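Local coordinates for protein (GYP1P) (Saccharomyces cerevisiae, PDB 1FKM), which stimulates GTP hydrolysis by Ypt/Rab GTPases, supplying an arginine finger and a glutamine finger in trans through its Rab-GAP (TBC) domain, the part in this chain, at residues Q110-L113 against Q114-L117; P85-H88 against Q89-D93; E169-T172 against D173-D177. All blocks are in the same frame, centred on the assembly; numbering follows the deposited sequence.

Interaction 1: Q110-L113 against Q114-L117; sequences QNSL and QRIL
Arg-115 folds back along helix 107-123 and lays one face of its guanidinium over the backbone of the preceding turn, with Asn-111 O 3.5 Å above the plane and over its centre. CG stands beside the backbone N (chi1 -67°) and the chain bends at chi3 (-77°), which swings the end group back toward Asn-111. There NH1 runs past the CB of Asn-111, while NH2 comes within 3.7 Å of Ser-112 OG without bonding to it. The polar link between these two is indirect: Arg-115 NH2 makes a salt bridge to Glu-175 OE2 on helix 168-186, and Ser-112 OG hydrogen-bonds to the same oxygen, so one carboxylate oxygen is shared by both groups.

Four backbone hydrogen bonds of the i to i+4 kind join the segments, from Gln-114 N to Gln-110 O at 2.9 Å through to Leu-117 N to Leu-113 O. They belong to an uninterrupted helix of the all-helical TBC domain, one that lies in the chain between the arginine finger, Arg-96, and the glutamine finger, Gln-131. The side chain of Leu-117 is about 9 Å from that of Gln-131.

Aliphatic carbons also rest on carbonyl oxygens of the preceding turn: Ile-116 CG1 lies 3.2 Å from Ser-112 O, and Leu-117 CG 3.3 Å from Leu-113 O. The apolar contact is between Leu-113 and Ile-116, which meet loosely through their branches, CD2 to CD1 at 4.3 Å, and both also pack on helix 133-145. Gln-114 sets its CB against Gln-110 O, also 3.3 Å apart, then bends at chi2 (75°); its amide NE2 hydrogen-bonds to Trp-87 O in the neighbouring helix 83-93.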
# COMPACT_ATOMS: atom_id res chain seq x y z
N GLN A 110 16.36 -7.26 -1.06
CA GLN A 110 16.75 -6.46 0.10
C GLN A 110 17.53 -5.22 -0.33
O GLN A 110 17.28 -4.13 0.17
CB GLN A 110 17.58 -7.31 1.06
CG GLN A 110 16.75 -8.29 1.88
CD GLN A 110 17.60 -9.18 2.76
OE1 GLN A 110 18.69 -8.79 3.18
NE2 GLN A 110 17.09 -10.36 3.07
N ASN A 111 18.47 -5.39 -1.25
CA ASN A 111 19.27 -4.27 -1.73
C ASN A 111 18.43 -3.25 -2.49
O ASN A 111 18.67 -2.04 -2.39
CB ASN A 111 20.41 -4.77 -2.63
CG ASN A 111 21.40 -5.65 -1.88
OD1 ASN A 111 21.73 -5.39 -0.73
ND2 ASN A 111 21.90 -6.68 -2.55
N SER A 112 17.44 -3.72 -3.25
CA SER A 112 16.57 -2.82 -3.99
C SER A 112 15.72 -1.99 -3.04
O SER A 112 15.62 -0.78 -3.19
CB SER A 112 15.66 -3.60 -4.94
OG SER A 112 16.35 -4.02 -6.10
N LEU A 113 15.10 -2.65 -2.06
CA LEU A 113 14.27 -1.94 -1.09
C LEU A 113 15.10 -0.98 -0.25
O LEU A 113 14.64 0.10 0.12
CB LEU A 113 13.52 -2.93 -0.19
CG LEU A 113 12.51 -3.83 -0.93
CD1 LEU A 113 11.77 -4.71 0.09
CD2 LEU A 113 11.51 -2.97 -1.71
N GLN A 114 16.33 -1.36 0.05
CA GLN A 114 17.23 -0.52 0.83
C GLN A 114 17.44 0.82 0.12
O GLN A 114 17.32 1.89 0.73
CB GLN A 114 18.57 -1.24 1.02
CG GLN A 114 19.71 -0.42 1.65
CD GLN A 114 19.55 -0.21 3.15
OE1 GLN A 114 19.12 -1.12 3.87
NE2 GLN A 114 19.91 0.97 3.62
N ARG A 115 17.73 0.76 -1.18
CA ARG A 115 17.96 1.97 -1.97
C ARG A 115 16.70 2.82 -2.09
O ARG A 115 16.75 4.05 -1.96
CB ARG A 115 18.47 1.60 -3.36
CG ARG A 115 19.87 0.99 -3.39
CD ARG A 115 20.39 0.85 -4.81
NE ARG A 115 19.79 -0.27 -5.54
CZ ARG A 115 20.28 -1.51 -5.55
NH1 ARG A 115 21.38 -1.79 -4.86
NH2 ARG A 115 19.69 -2.46 -6.26
N ILE A 116 15.57 2.18 -2.36
CA ILE A 116 14.31 2.90 -2.49
C ILE A 116 13.96 3.66 -1.21
O ILE A 116 13.65 4.86 -1.25
CB ILE A 116 13.15 1.93 -2.82
CG1 ILE A 116 13.36 1.32 -4.21
CG2 ILE A 116 11.82 2.66 -2.74
CD1 ILE A 116 12.41 0.16 -4.54
N LEU A 117 14.01 2.97 -0.08
CA LEU A 117 13.67 3.60 1.18
C LEU A 117 14.68 4.65 1.60
O LEU A 117 14.32 5.67 2.18
CB LEU A 117 13.54 2.54 2.28
CG LEU A 117 12.41 1.54 2.06
CD1 LEU A 117 12.41 0.50 3.17
CD2 LEU A 117 11.07 2.27 2.03

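Interaction 2: P85-H88 against Q89-D93; sequences PTWH and QIEID
The carbonyls of Pro-85 to His-88 accept i to i+4 hydrogen bonds from the amides of Gln-89 to Ile-92, the shortest from Gln-89 N to Pro-85 O at 2.9 Å. These bonds belong to helix 83-93 of the TBC domain, which leads directly to the arginine finger: Asp-93 OD1 makes a salt bridge to Arg-96 NH2, and its OD2 hydrogen-bonds to Tyr-129 OH.

On the exposed side His-88 and Glu-91 run side by side, pointing the same way. Glu-91 OE1 comes up to the edge of the imidazole, near its plane, 3.2 Å from the carbon CD2, whereas NE2 is farther off at 4.0 Å. The carboxylate is turned almost square to the ring, the two planes 87° apart. Glu-91 keeps an extended chain with CG opposite the backbone N (chi1 179°), which carries its end back along the helix to the ring.

On the side facing helix 107-123, Thr-86 CG2 and Ile-90 CD1 touch at 4.1 Å, their side chains crossing at a slant, and Ile-90 CG1 rests 3.3 Å from Thr-86 O. Trp-87 packs edge-to-face with Tyr-118 of that helix. A water joins the two segments across one turn, donating to Gln-89 OE1 at 2.7 Å and meeting Thr-86 OG1 weakly at 3.4 Å.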
# COMPACT_ATOMS: atom_id res chain seq x y z
N PRO A 85 24.03 7.02 8.95
CA PRO A 85 23.16 6.53 10.02
C PRO A 85 21.78 6.10 9.54
O PRO A 85 21.25 5.06 9.97
CB PRO A 85 23.11 7.72 10.98
CG PRO A 85 24.46 8.34 10.81
CD PRO A 85 24.62 8.32 9.30
N THR A 86 21.18 6.89 8.66
CA THR A 86 19.86 6.58 8.12
C THR A 86 19.93 5.28 7.31
O THR A 86 19.02 4.45 7.37
CB THR A 86 19.35 7.72 7.21
OG1 THR A 86 19.10 8.87 8.03
CG2 THR A 86 18.05 7.33 6.50
N TRP A 87 21.01 5.12 6.57
CA TRP A 87 21.22 3.92 5.78
C TRP A 87 21.21 2.69 6.70
O TRP A 87 20.58 1.68 6.40
CB TRP A 87 22.55 4.02 5.02
CG TRP A 87 22.94 2.80 4.24
CD1 TRP A 87 23.68 1.74 4.70
CD2 TRP A 87 22.61 2.50 2.88
NE1 TRP A 87 23.82 0.80 3.70
CE2 TRP A 87 23.17 1.24 2.58
CE3 TRP A 87 21.88 3.18 1.89
CZ2 TRP A 87 23.03 0.64 1.33
CZ3 TRP A 87 21.75 2.58 0.64
CH2 TRP A 87 22.32 1.32 0.37
N HIS A 88 21.90 2.80 7.83
CA HIS A 88 21.96 1.68 8.77
C HIS A 88 20.63 1.45 9.48
O HIS A 88 20.27 0.32 9.80
CB HIS A 88 23.09 1.91 9.77
CG HIS A 88 24.45 1.73 9.18
ND1 HIS A 88 25.55 2.45 9.58
CD2 HIS A 88 24.89 0.90 8.20
CE1 HIS A 88 26.61 2.08 8.87
NE2 HIS A 88 26.23 1.14 8.03
N GLN A 89 19.89 2.52 9.72
CA GLN A 89 18.59 2.43 10.36
C GLN A 89 17.65 1.62 9.47
O GLN A 89 16.82 0.84 9.95
CB GLN A 89 18.05 3.84 10.59
CG GLN A 89 16.58 3.94 10.92
CD GLN A 89 16.15 5.38 11.11
OE1 GLN A 89 16.55 6.26 10.35
NE2 GLN A 89 15.33 5.63 12.13
N ILE A 90 17.78 1.80 8.16
CA ILE A 90 16.94 1.08 7.20
C ILE A 90 17.41 -0.37 7.07
O ILE A 90 16.61 -1.28 6.89
CB ILE A 90 16.98 1.75 5.82
CG1 ILE A 90 16.31 3.12 5.92
CG2 ILE A 90 16.30 0.88 4.78
CD1 ILE A 90 16.51 3.96 4.69
N GLU A 91 18.72 -0.54 7.16
CA GLU A 91 19.36 -1.85 7.07
C GLU A 91 18.83 -2.78 8.15
O GLU A 91 18.73 -3.99 7.97
CB GLU A 91 20.86 -1.68 7.22
CG GLU A 91 21.67 -2.96 7.18
CD GLU A 91 23.10 -2.73 7.60
OE1 GLU A 91 23.75 -1.82 7.04
OE2 GLU A 91 23.58 -3.46 8.50
N ILE A 92 18.48 -2.19 9.29
CA ILE A 92 17.96 -2.95 10.42
C ILE A 92 16.55 -3.49 10.17
O ILE A 92 16.19 -4.56 10.67
CB ILE A 92 17.95 -2.07 11.70
CG1 ILE A 92 19.39 -1.77 12.11
CG2 ILE A 92 17.20 -2.77 12.82
CD1 ILE A 92 19.52 -0.79 13.27
N ASP A 93 15.75 -2.77 9.38
CA ASP A 93 14.38 -3.21 9.10
C ASP A 93 14.17 -4.04 7.84
O ASP A 93 13.27 -4.88 7.80
CB ASP A 93 13.44 -2.00 9.07
CG ASP A 93 13.06 -1.53 10.45
OD1 ASP A 93 13.56 -2.10 11.44
OD2 ASP A 93 12.25 -0.58 10.55
O HOH W 1 15.93 8.72 9.31

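Interaction 3: E169-T172 against D173-D177; sequences EQIT and DLEAD
Helix 168-186 of the TBC domain carries this contact in its first turns, where Asp-173 packs against Glu-169 and Glu-175 against Ile-171. The i to i+4 backbone bonds are regular, the tightest running from Leu-174 N to Gln-170 O at 2.8 Å.

Asp-173 leans back over the preceding turn, its CG beside the backbone N (chi1 -70°). This places the carboxylate against Glu-169 O, which lies 3.1 Å from CG of Asp-173 and nearly equidistant from OD1 and OD2. Neither oxygen can bond to that carbonyl, since all are acceptors. The Glu-169 carboxylate, probably of like charge, stands near, its OE2 5.2 Å from Asp-173 OD2. A salt bridge from Arg-69 on helix 57-74 to Asp-173 OD1 probably offsets some of the repulsion. A water also donates to Asp-173 OD1 at 2.7 Å and, weakly, to Glu-169 OE2 at 3.5 Å, so it spans the two acids. An alanine in place of Asp-173 would remove the carboxylate and would probably leave Arg-69 without this carboxylate partner and the water without its nearer acceptor.

Two residues further along, the extended chain of Glu-175 crosses the Ile-171 side chain at a slant, OE2 coming 3.6 Å from the CG2 methyl. Glu-175 CG rests 3.3 Å from Ile-171 O. The carboxylate is buried yet well satisfied: OE2 is held by Arg-115 and Ser-112 of helix 107-123, and OE1 hydrogen-bonds to Tyr-68 OH. Such acids, spaced along one helix and bonded to basic or hydroxyl groups of its neighbours, tie helix 168-186 to helices 57-74 and 107-123 within the all-helical Rab-GAP fold.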
# COMPACT_ATOMS: atom_id res chain seq x y z
N GLU A 169 19.72 -3.29 -15.24
CA GLU A 169 19.05 -2.07 -15.71
C GLU A 169 17.53 -2.11 -15.48
O GLU A 169 16.91 -1.09 -15.19
CB GLU A 169 19.33 -1.83 -17.20
CG GLU A 169 18.45 -0.75 -17.82
CD GLU A 169 18.87 -0.37 -19.22
OE1 GLU A 169 19.02 -1.27 -20.07
OE2 GLU A 169 19.05 0.84 -19.48
N GLN A 170 16.94 -3.29 -15.64
CA GLN A 170 15.51 -3.46 -15.44
C GLN A 170 15.16 -3.35 -13.96
O GLN A 170 14.15 -2.76 -13.58
CB GLN A 170 15.05 -4.81 -15.98
CG GLN A 170 15.20 -4.98 -17.48
CD GLN A 170 14.78 -6.36 -17.93
OE1 GLN A 170 15.35 -7.36 -17.51
NE2 GLN A 170 13.77 -6.42 -18.79
N ILE A 171 16.00 -3.93 -13.11
CA ILE A 171 15.77 -3.87 -11.67
C ILE A 171 15.83 -2.41 -11.21
O ILE A 171 15.06 -2.00 -10.34
CB ILE A 171 16.82 -4.73 -10.91
CG1 ILE A 171 16.57 -6.21 -11.22
CG2 ILE A 171 16.73 -4.47 -9.41
CD1 ILE A 171 17.53 -7.17 -10.55
N THR A 172 16.73 -1.63 -11.80
CA THR A 172 16.83 -0.23 -11.44
C THR A 172 15.60 0.54 -11.93
O THR A 172 15.13 1.45 -11.26
CB THR A 172 18.12 0.42 -12.01
OG1 THR A 172 19.26 -0.28 -11.49
CG2 THR A 172 18.22 1.88 -11.60
N ASP A 173 15.09 0.16 -13.10
CA ASP A 173 13.88 0.80 -13.63
C ASP A 173 12.72 0.50 -12.68
O ASP A 173 11.89 1.36 -12.40
CB ASP A 173 13.51 0.26 -15.01
CG ASP A 173 14.47 0.68 -16.10
OD1 ASP A 173 15.18 1.69 -15.93
OD2 ASP A 173 14.51 -0.01 -17.14
N LEU A 174 12.66 -0.75 -12.22
CA LEU A 174 11.62 -1.20 -11.28
C LEU A 174 11.72 -0.39 -9.99
O LEU A 174 10.71 0.07 -9.44
CB LEU A 174 11.80 -2.69 -10.98
CG LEU A 174 10.98 -3.27 -9.82
CD1 LEU A 174 9.50 -3.25 -10.18
CD2 LEU A 174 11.43 -4.68 -9.51
N GLU A 175 12.96 -0.22 -9.51
CA GLU A 175 13.22 0.55 -8.30
C GLU A 175 12.72 1.98 -8.44
O GLU A 175 12.10 2.52 -7.53
CB GLU A 175 14.73 0.58 -8.01
CG GLU A 175 15.27 -0.67 -7.32
CD GLU A 175 16.78 -0.64 -7.15
OE1 GLU A 175 17.35 0.45 -6.93
OE2 GLU A 175 17.40 -1.72 -7.23
N ALA A 176 13.00 2.59 -9.59
CA ALA A 176 12.58 3.96 -9.85
C ALA A 176 11.05 4.09 -9.84
O ALA A 176 10.50 4.98 -9.17
CB ALA A 176 13.14 4.42 -11.19
N ASP A 177 10.37 3.21 -10.56
CA ASP A 177 8.91 3.26 -10.61
C ASP A 177 8.33 3.08 -9.20
O ASP A 177 7.42 3.79 -8.81
CB ASP A 177 8.36 2.16 -11.52
CG ASP A 177 8.72 2.37 -12.99
OD1 ASP A 177 9.30 3.43 -13.33
OD2 ASP A 177 8.41 1.47 -13.80
O HOH W 2 16.56 2.79 -18.03

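In the fold
Helix 107-123, the site of interaction 1, lies between the other two and touches both: the amide of Gln-114 reaches Trp-87 O in interaction 2, and Arg-115 with Ser-112 reaches Glu-175 in interaction 3. Interactions 2 and 3 do not touch, their nearest atoms being about 9 Å apart. Interaction 1 is mostly buried, interaction 3 partly so, and interaction 2 largely at the surface. Their chemistry follows: aliphatic packing and an arginine laid over the backbone in the first, whose salt bridge runs to the third; a water bridge and an edge-on contact of a carboxylate with an imidazole in the second; acids with charged partners in the third. Residues 85-93 lie nearest the catalytic fingers; residues 169-177 lie away from them.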